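Local coordinates for protein xylulokinase (Brucella ovis, PDB 5VM1) that probably phosphorylates D-xylulose at the expense of ATP, giving D-xylulose 5-phosphate and ADP, as a member of the FGGY family of carbohydrate kinases, at residues K162-L165 against R166-L169; Q210-E213 against G214-A218; A433-G436 against A437-G441. All coordinates share one frame; numbering follows the deposited sequence.

Contact 1 (K162-L165 against R166-L169)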
loop_
_atom_site.group_PDB
_atom_site.type_symbol
_atom_site.label_atom_id
_atom_site.label_comp_id
_atom_site.label_asym_id
_atom_site.label_seq_id
_atom_site.Cartn_x
_atom_site.Cartn_y
_atom_site.Cartn_z
ATOM N N LYS A 162 10.962 -2.186 -6.897
ATOM C CA LYS A 162 10.716 -3.449 -7.587
ATOM C C LYS A 162 11.264 -3.413 -9.007
ATOM O O LYS A 162 11.589 -4.465 -9.571
ATOM C CB LYS A 162 9.225 -3.812 -7.587
ATOM C CG LYS A 162 8.418 -3.212 -8.708
ATOM C CD LYS A 162 7.053 -3.847 -8.780
ATOM C CE LYS A 162 6.279 -3.339 -9.985
ATOM N NZ LYS A 162 6.601 -1.912 -10.327
ATOM N N ASP A 163 11.335 -2.218 -9.605
ATOM C CA ASP A 163 11.867 -2.066 -10.948
ATOM C C ASP A 163 13.400 -2.122 -10.976
ATOM O O ASP A 163 13.979 -2.416 -12.025
ATOM C CB ASP A 163 11.311 -0.786 -11.581
ATOM C CG ASP A 163 9.754 -0.745 -11.597
ATOM O OD1 ASP A 163 9.093 -1.800 -11.786
ATOM O OD2 ASP A 163 9.185 0.360 -11.456
ATOM N N TYR A 164 14.080 -1.782 -9.878
ATOM C CA TYR A 164 15.512 -2.072 -9.798
ATOM C C TYR A 164 15.747 -3.571 -9.705
ATOM O O TYR A 164 16.769 -4.092 -10.180
ATOM C CB TYR A 164 16.172 -1.393 -8.592
ATOM C CG TYR A 164 17.673 -1.641 -8.547
ATOM C CD1 TYR A 164 18.552 -0.842 -9.282
ATOM C CD2 TYR A 164 18.209 -2.678 -7.805
ATOM C CE1 TYR A 164 19.928 -1.065 -9.263
ATOM C CE2 TYR A 164 19.603 -2.914 -7.774
ATOM C CZ TYR A 164 20.452 -2.108 -8.507
ATOM O OH TYR A 164 21.818 -2.329 -8.491
ATOM N N LEU A 165 14.880 -4.254 -8.969
ATOM C CA LEU A 165 14.962 -5.696 -8.917
ATOM C C LEU A 165 14.731 -6.296 -10.308
ATOM O O LEU A 165 15.412 -7.251 -10.702
ATOM C CB LEU A 165 13.976 -6.206 -7.871
ATOM C CG LEU A 165 14.240 -7.585 -7.258
ATOM C CD1 LEU A 165 15.531 -7.655 -6.446
ATOM C CD2 LEU A 165 13.051 -7.963 -6.414
ATOM N N ARG A 166 13.794 -5.725 -11.079
ATOM C CA ARG A 166 13.556 -6.198 -12.439
ATOM C C ARG A 166 14.773 -5.943 -13.323
ATOM O O ARG A 166 15.027 -6.702 -14.271
ATOM C CB ARG A 166 12.303 -5.542 -13.038
ATOM C CG ARG A 166 11.972 -5.996 -14.486
ATOM C CD ARG A 166 11.380 -4.882 -15.340
ATOM N NE ARG A 166 10.279 -4.231 -14.631
ATOM C CZ ARG A 166 9.081 -4.773 -14.401
ATOM N NH1 ARG A 166 8.170 -4.077 -13.725
ATOM N NH2 ARG A 166 8.780 -5.989 -14.841
ATOM N N LEU A 167 15.496 -4.846 -13.067
ATOM C CA LEU A 167 16.704 -4.557 -13.829
ATOM C C LEU A 167 17.743 -5.636 -13.601
ATOM O O LEU A 167 18.406 -6.082 -14.543
ATOM C CB LEU A 167 17.277 -3.202 -13.426
ATOM C CG LEU A 167 18.582 -2.768 -14.091
ATOM C CD1 LEU A 167 18.417 -2.593 -15.595
ATOM C CD2 LEU A 167 19.105 -1.507 -13.443
ATOM N N TRP A 168 17.879 -6.080 -12.351
ATOM C CA TRP A 168 18.745 -7.209 -12.031
ATOM C C TRP A 168 18.238 -8.511 -12.670
ATOM O O TRP A 168 19.035 -9.330 -13.135
ATOM C CB TRP A 168 18.879 -7.318 -10.508
ATOM C CG TRP A 168 19.503 -8.588 -10.042
ATOM C CD1 TRP A 168 20.757 -9.017 -10.298
ATOM C CD2 TRP A 168 18.863 -9.632 -9.278
ATOM N NE1 TRP A 168 20.958 -10.256 -9.726
ATOM C CE2 TRP A 168 19.811 -10.655 -9.096
ATOM C CE3 TRP A 168 17.585 -9.792 -8.731
ATOM C CZ2 TRP A 168 19.529 -11.823 -8.385
ATOM C CZ3 TRP A 168 17.309 -10.962 -8.016
ATOM C CH2 TRP A 168 18.274 -11.953 -7.850
ATOM N N LEU A 169 16.918 -8.732 -12.677
ATOM C CA LEU A 169 16.346 -9.979 -13.191
ATOM C C LEU A 169 16.367 -10.043 -14.719
ATOM O O LEU A 169 16.702 -11.084 -15.295
ATOM C CB LEU A 169 14.914 -10.117 -12.675
ATOM C CG LEU A 169 14.720 -10.426 -11.185
ATOM C CD1 LEU A 169 13.239 -10.361 -10.815
ATOM C CD2 LEU A 169 15.276 -11.812 -10.885
#

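Contact 2 (Q210-E213 against G214-A218)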
loop_
_atom_site.group_PDB
_atom_site.type_symbol
_atom_site.label_atom_id
_atom_site.label_comp_id
_atom_site.label_asym_id
_atom_site.label_seq_id
_atom_site.Cartn_x
_atom_site.Cartn_y
_atom_site.Cartn_z
ATOM N N GLN A 210 10.439 2.457 -19.208
ATOM C CA GLN A 210 9.278 2.325 -20.072
ATOM C C GLN A 210 8.121 1.745 -19.269
ATOM O O GLN A 210 8.328 1.011 -18.297
ATOM C CB GLN A 210 9.598 1.471 -21.307
ATOM N N LEU A 211 6.902 2.150 -19.640
ATOM C CA LEU A 211 5.680 1.799 -18.928
ATOM C C LEU A 211 4.924 0.663 -19.613
ATOM O O LEU A 211 4.889 0.563 -20.846
ATOM C CB LEU A 211 4.774 3.018 -18.789
ATOM C CG LEU A 211 5.408 4.119 -17.944
ATOM C CD1 LEU A 211 4.648 5.410 -18.100
ATOM C CD2 LEU A 211 5.395 3.672 -16.493
ATOM N N VAL A 212 4.326 -0.197 -18.791
ATOM C CA VAL A 212 3.524 -1.334 -19.219
ATOM C C VAL A 212 2.403 -1.480 -18.201
ATOM O O VAL A 212 2.440 -0.886 -17.124
ATOM C CB VAL A 212 4.332 -2.653 -19.291
ATOM C CG1 VAL A 212 5.417 -2.591 -20.337
ATOM C CG2 VAL A 212 4.923 -2.988 -17.921
ATOM N N GLU A 213 1.402 -2.288 -18.540
ATOM C CA GLU A 213 0.429 -2.669 -17.525
ATOM C C GLU A 213 1.024 -3.768 -16.657
ATOM O O GLU A 213 1.851 -4.558 -17.114
ATOM C CB GLU A 213 -0.893 -3.129 -18.137
ATOM C CG GLU A 213 -1.538 -2.072 -18.998
ATOM C CD GLU A 213 -2.010 -0.890 -18.215
ATOM O OE1 GLU A 213 -2.078 -0.956 -16.971
ATOM O OE2 GLU A 213 -2.315 0.121 -18.859
ATOM N N GLY A 214 0.628 -3.774 -15.380
ATOM C CA GLY A 214 1.235 -4.683 -14.425
ATOM C C GLY A 214 1.101 -6.140 -14.797
ATOM O O GLY A 214 1.959 -6.953 -14.452
ATOM N N SER A 215 0.015 -6.495 -15.464
ATOM C CA SER A 215 -0.246 -7.871 -15.831
ATOM C C SER A 215 0.309 -8.235 -17.198
ATOM O O SER A 215 0.143 -9.382 -17.634
ATOM C CB SER A 215 -1.752 -8.132 -15.797
ATOM O OG SER A 215 -2.387 -7.240 -16.685
ATOM N N GLU A 216 0.949 -7.309 -17.903
ATOM C CA GLU A 216 1.447 -7.697 -19.214
ATOM C C GLU A 216 2.934 -8.041 -19.121
ATOM O O GLU A 216 3.599 -7.745 -18.128
ATOM C CB GLU A 216 1.142 -6.642 -20.296
ATOM C CG GLU A 216 1.777 -5.273 -20.267
ATOM C CD GLU A 216 0.981 -4.254 -21.120
ATOM O OE1 GLU A 216 -0.176 -4.582 -21.514
ATOM O OE2 GLU A 216 1.518 -3.151 -21.414
ATOM N N ALA A 217 3.434 -8.738 -20.148
ATOM C CA ALA A 217 4.802 -9.245 -20.127
ATOM C C ALA A 217 5.773 -8.087 -20.226
ATOM O O ALA A 217 5.613 -7.212 -21.082
ATOM C CB ALA A 217 5.028 -10.204 -21.284
ATOM N N ALA A 218 6.759 -8.058 -19.334
ATOM C CA ALA A 218 7.636 -6.900 -19.220
ATOM C C ALA A 218 9.066 -7.341 -18.873
ATOM O O ALA A 218 9.617 -7.027 -17.807
ATOM C CB ALA A 218 7.039 -5.913 -18.214
HETATM O O HOH W 1 -0.716 -1.570 -14.521
#

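Contact 3 (A433-G436 against A437-G441)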
loop_
_atom_site.group_PDB
_atom_site.type_symbol
_atom_site.label_atom_id
_atom_site.label_comp_id
_atom_site.label_asym_id
_atom_site.label_seq_id
_atom_site.Cartn_x
_atom_site.Cartn_y
_atom_site.Cartn_z
ATOM N N ALA A 433 0.665 -9.054 -0.963
ATOM C CA ALA A 433 1.446 -8.542 -2.079
ATOM C C ALA A 433 2.194 -9.658 -2.812
ATOM O O ALA A 433 2.185 -9.715 -4.050
ATOM C CB ALA A 433 2.433 -7.492 -1.570
ATOM N N ALA A 434 2.820 -10.577 -2.074
ATOM C CA ALA A 434 3.569 -11.644 -2.737
ATOM C C ALA A 434 2.646 -12.579 -3.494
ATOM O O ALA A 434 3.031 -13.128 -4.531
ATOM C CB ALA A 434 4.419 -12.417 -1.731
ATOM N N PHE A 435 1.439 -12.807 -2.993
ATOM C CA PHE A 435 0.529 -13.654 -3.750
ATOM C C PHE A 435 0.002 -12.931 -4.987
ATOM O O PHE A 435 -0.146 -13.542 -6.049
ATOM C CB PHE A 435 -0.601 -14.138 -2.855
ATOM C CG PHE A 435 -1.576 -15.010 -3.543
ATOM C CD1 PHE A 435 -1.183 -16.235 -4.047
ATOM C CD2 PHE A 435 -2.909 -14.637 -3.647
ATOM C CE1 PHE A 435 -2.092 -17.062 -4.679
ATOM C CE2 PHE A 435 -3.825 -15.462 -4.281
ATOM C CZ PHE A 435 -3.412 -16.672 -4.793
ATOM N N GLY A 436 -0.268 -11.627 -4.878
ATOM C CA GLY A 436 -0.656 -10.870 -6.055
ATOM C C GLY A 436 0.439 -10.846 -7.101
ATOM O O GLY A 436 0.174 -10.920 -8.308
ATOM N N ALA A 437 1.683 -10.729 -6.648
ATOM C CA ALA A 437 2.809 -10.793 -7.559
ATOM C C ALA A 437 2.865 -12.152 -8.269
ATOM O O ALA A 437 2.997 -12.219 -9.493
ATOM C CB ALA A 437 4.092 -10.489 -6.782
ATOM N N ALA A 438 2.710 -13.251 -7.529
ATOM C CA ALA A 438 2.663 -14.553 -8.189
ATOM C C ALA A 438 1.546 -14.594 -9.222
ATOM O O ALA A 438 1.763 -15.000 -10.369
ATOM C CB ALA A 438 2.468 -15.662 -7.159
ATOM N N ARG A 439 0.361 -14.105 -8.850
ATOM C CA ARG A 439 -0.758 -14.038 -9.780
ATOM C C ARG A 439 -0.427 -13.202 -11.012
ATOM O O ARG A 439 -0.771 -13.588 -12.134
ATOM C CB ARG A 439 -1.988 -13.482 -9.068
ATOM C CG ARG A 439 -2.752 -14.509 -8.283
ATOM C CD ARG A 439 -3.958 -13.896 -7.619
ATOM N NE ARG A 439 -5.010 -14.884 -7.465
ATOM C CZ ARG A 439 -6.203 -14.620 -6.956
ATOM N NH1 ARG A 439 -6.497 -13.398 -6.543
ATOM N NH2 ARG A 439 -7.104 -15.575 -6.874
ATOM N N LEU A 440 0.243 -12.054 -10.834
ATOM C CA LEU A 440 0.594 -11.256 -12.004
ATOM C C LEU A 440 1.587 -12.016 -12.885
ATOM O O LEU A 440 1.472 -12.015 -14.118
ATOM C CB LEU A 440 1.141 -9.893 -11.568
ATOM C CG LEU A 440 0.104 -8.905 -10.986
ATOM C CD1 LEU A 440 0.715 -7.657 -10.349
ATOM C CD2 LEU A 440 -0.932 -8.489 -12.012
ATOM N N GLY A 441 2.505 -12.754 -12.269
ATOM C CA GLY A 441 3.379 -13.606 -13.051
ATOM C C GLY A 441 2.608 -14.666 -13.813
ATOM O O GLY A 441 2.909 -14.942 -14.977
#

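Contact 1 (K162-L165 against R166-L169)
Asp163 and Arg166 run side by side in the same direction, and their charged ends meet in a salt bridge, NH1 of Arg166 to OD1 of Asp163 at 3.1 Å. The N-H points fairly well at the oxygen (150°), and the carboxylate and guanidinium planes lie only 26° apart. NH1 comes in on the anti side of OD1. Lys162 NZ reaches the same OD1 on the syn side, at 2.9 Å. Both donors stand out of the carboxylate plane, on opposite faces, so one oxygen is gripped by two cations. Arg166 CG stands opposite the backbone N (chi1 180°), and the chain then bends at its second and third torsions, which brings the guanidinium back toward Asp163. Each member of the network has a further partner: Lys162 NZ pairs with Asp179 and Asp176, Asp163 OD2 with Ser175 OG, and Arg166 with the carbonyls of Ala238, Gly239 and Ile174. For the guanidinium, bonds to several carbonyls probably fix its orientation.

All this is built on helix 161-170 of the FGGY N-terminal family region, where a three-residue spacing pairs side chains on several sides of the helix. Backbone bonds of the alpha-helical i to i+4 type run through the segment, among them Arg166 N to Lys162 O at 3.0 Å and Leu169 N to Leu165 O at 2.9 Å.

Two apolar pairs complete the contact. Leu165 CD1 lies 3.7 Å from Trp168 CE3, the two side chains alongside each other and the methyl oblique to the indole. Tyr164 CD1 and Leu167 CD2 approach more loosely, at 4.2 Å. Tyr164 and Trp168 also both rest on Ile57 of helix 53-70, while Leu169 packs on Leu83 of strand 78-85.

Contact 2 (Q210-E213 against G214-A218)
Glu216 folds its side chain back over Glu213, three residues earlier, across a type I beta turn from Glu213 to Glu216. Its CB sits 3.9 Å from the carbonyl O of Glu213, the atom that accepts the turn's backbone bond from Glu216 N (3.0 Å). With chi1 at 66°, CG is placed between the backbone N and the carbonyl carbon, 3.2 Å from Glu213 O, and the chain then runs extended, crossing Glu213 at a slant. CD passes 3.7 Å from Glu213 CB. OE1 turns to the Glu213 side chain, 3.8 Å from CG. OE2 accepts from Glu213 N at 3.0 Å in a nearly straight bond (168°), the donor standing well above the carboxylate plane, and also lies beside Val212 CA and CB. The turn is thus closed by two bonds, one backbone and one side-chain.

OE1 of Glu213, which pairs with Arg191, also accepts a hydrogen bond from a water, and that water accepts one from Gly214 N. Val212 CG2 meets Ala218 CB at 3.6 Å, and both rest on Ile174. The turn leads from strand 210-212, parallel to strand 174-176, into edge strand 217-220 of the six-stranded sheet; Ser215 touches Leu440 and Ile443 of helix 433-446.

Contact 3 (A433-G436 against A437-G441)
Phe435 and Arg439 lie one helical turn apart and bring their flat groups together obliquely, the ring and guanidinium planes inclined at 34°. Over one face of the guanidinium stands Phe435 CE2, displaced toward the rim, with Arg439 NE its nearest atom at 3.4 Å and Arg439 CZ following at 3.7 Å. The ring in turn has the aliphatic part of the arginine over one face: CG lies above the plane near its rim, and CD is 3.7 Å from Phe435 CE2. The phenylalanine CG is anti to its backbone N (chi1 -180°), whereas the arginine CG is anti to its carbonyl carbon. From there the arginine chain runs extended from CG to NE, which takes NE and CZ across the ring near CE2.

The guanidinium nitrogens have further partners. NE donates to Gln29 OE1, and NH1 to the carbonyls of Thr455 and Cys249, so hydrogen bonds hold the flat group while the ring lies over its face.

Regular i to i+4 bonds support the pair: Arg439 N to Phe435 O at 2.9 Å, Ala437 N to Ala433 O at 2.8 Å and Leu440 N to Gly436 O at 2.8 Å. Ala434 and Ala438 touch strand 19-26 with their small methyls, consistent with close packing of the helix on the sheet.

Helix 433-446, from the C-terminal family region, packs on the sheet of strands 9-15, 19-26 and 78-85, and its first turn lies close to the predicted active site. There the side chain of Ala433 is about 3 Å from the side chain of Asp14, predicted to matter for activity, and about 4 Å from that of Asp243, the predicted proton acceptor, an arrangement consistent with the interdomain catalytic cleft of the actin-like ATPase fold.

Contacts 1 and 2 both belong to the N-terminal family region, with centres 13 Å apart, and they touch where Arg166 NH2 makes a weak hydrogen bond to Ala218 O at 3.3 Å, tying helix 161-170 to the edge strand 217-220. Contact 3, from the C-terminal family region, packs on contact 2, Leu440 CD2 lying 3.9 Å from Ser215 CB, so contact 2 touches both of the others. Contacts 1 and 3 do not meet; their nearest atoms are about 7 Å apart. Both approach the side chain of Asp14, predicted to matter for activity: the side chain of Ala433 closely, that of Lys162 at about 7 Å. Contact 2 lies away from the predicted catalytic and substrate sites.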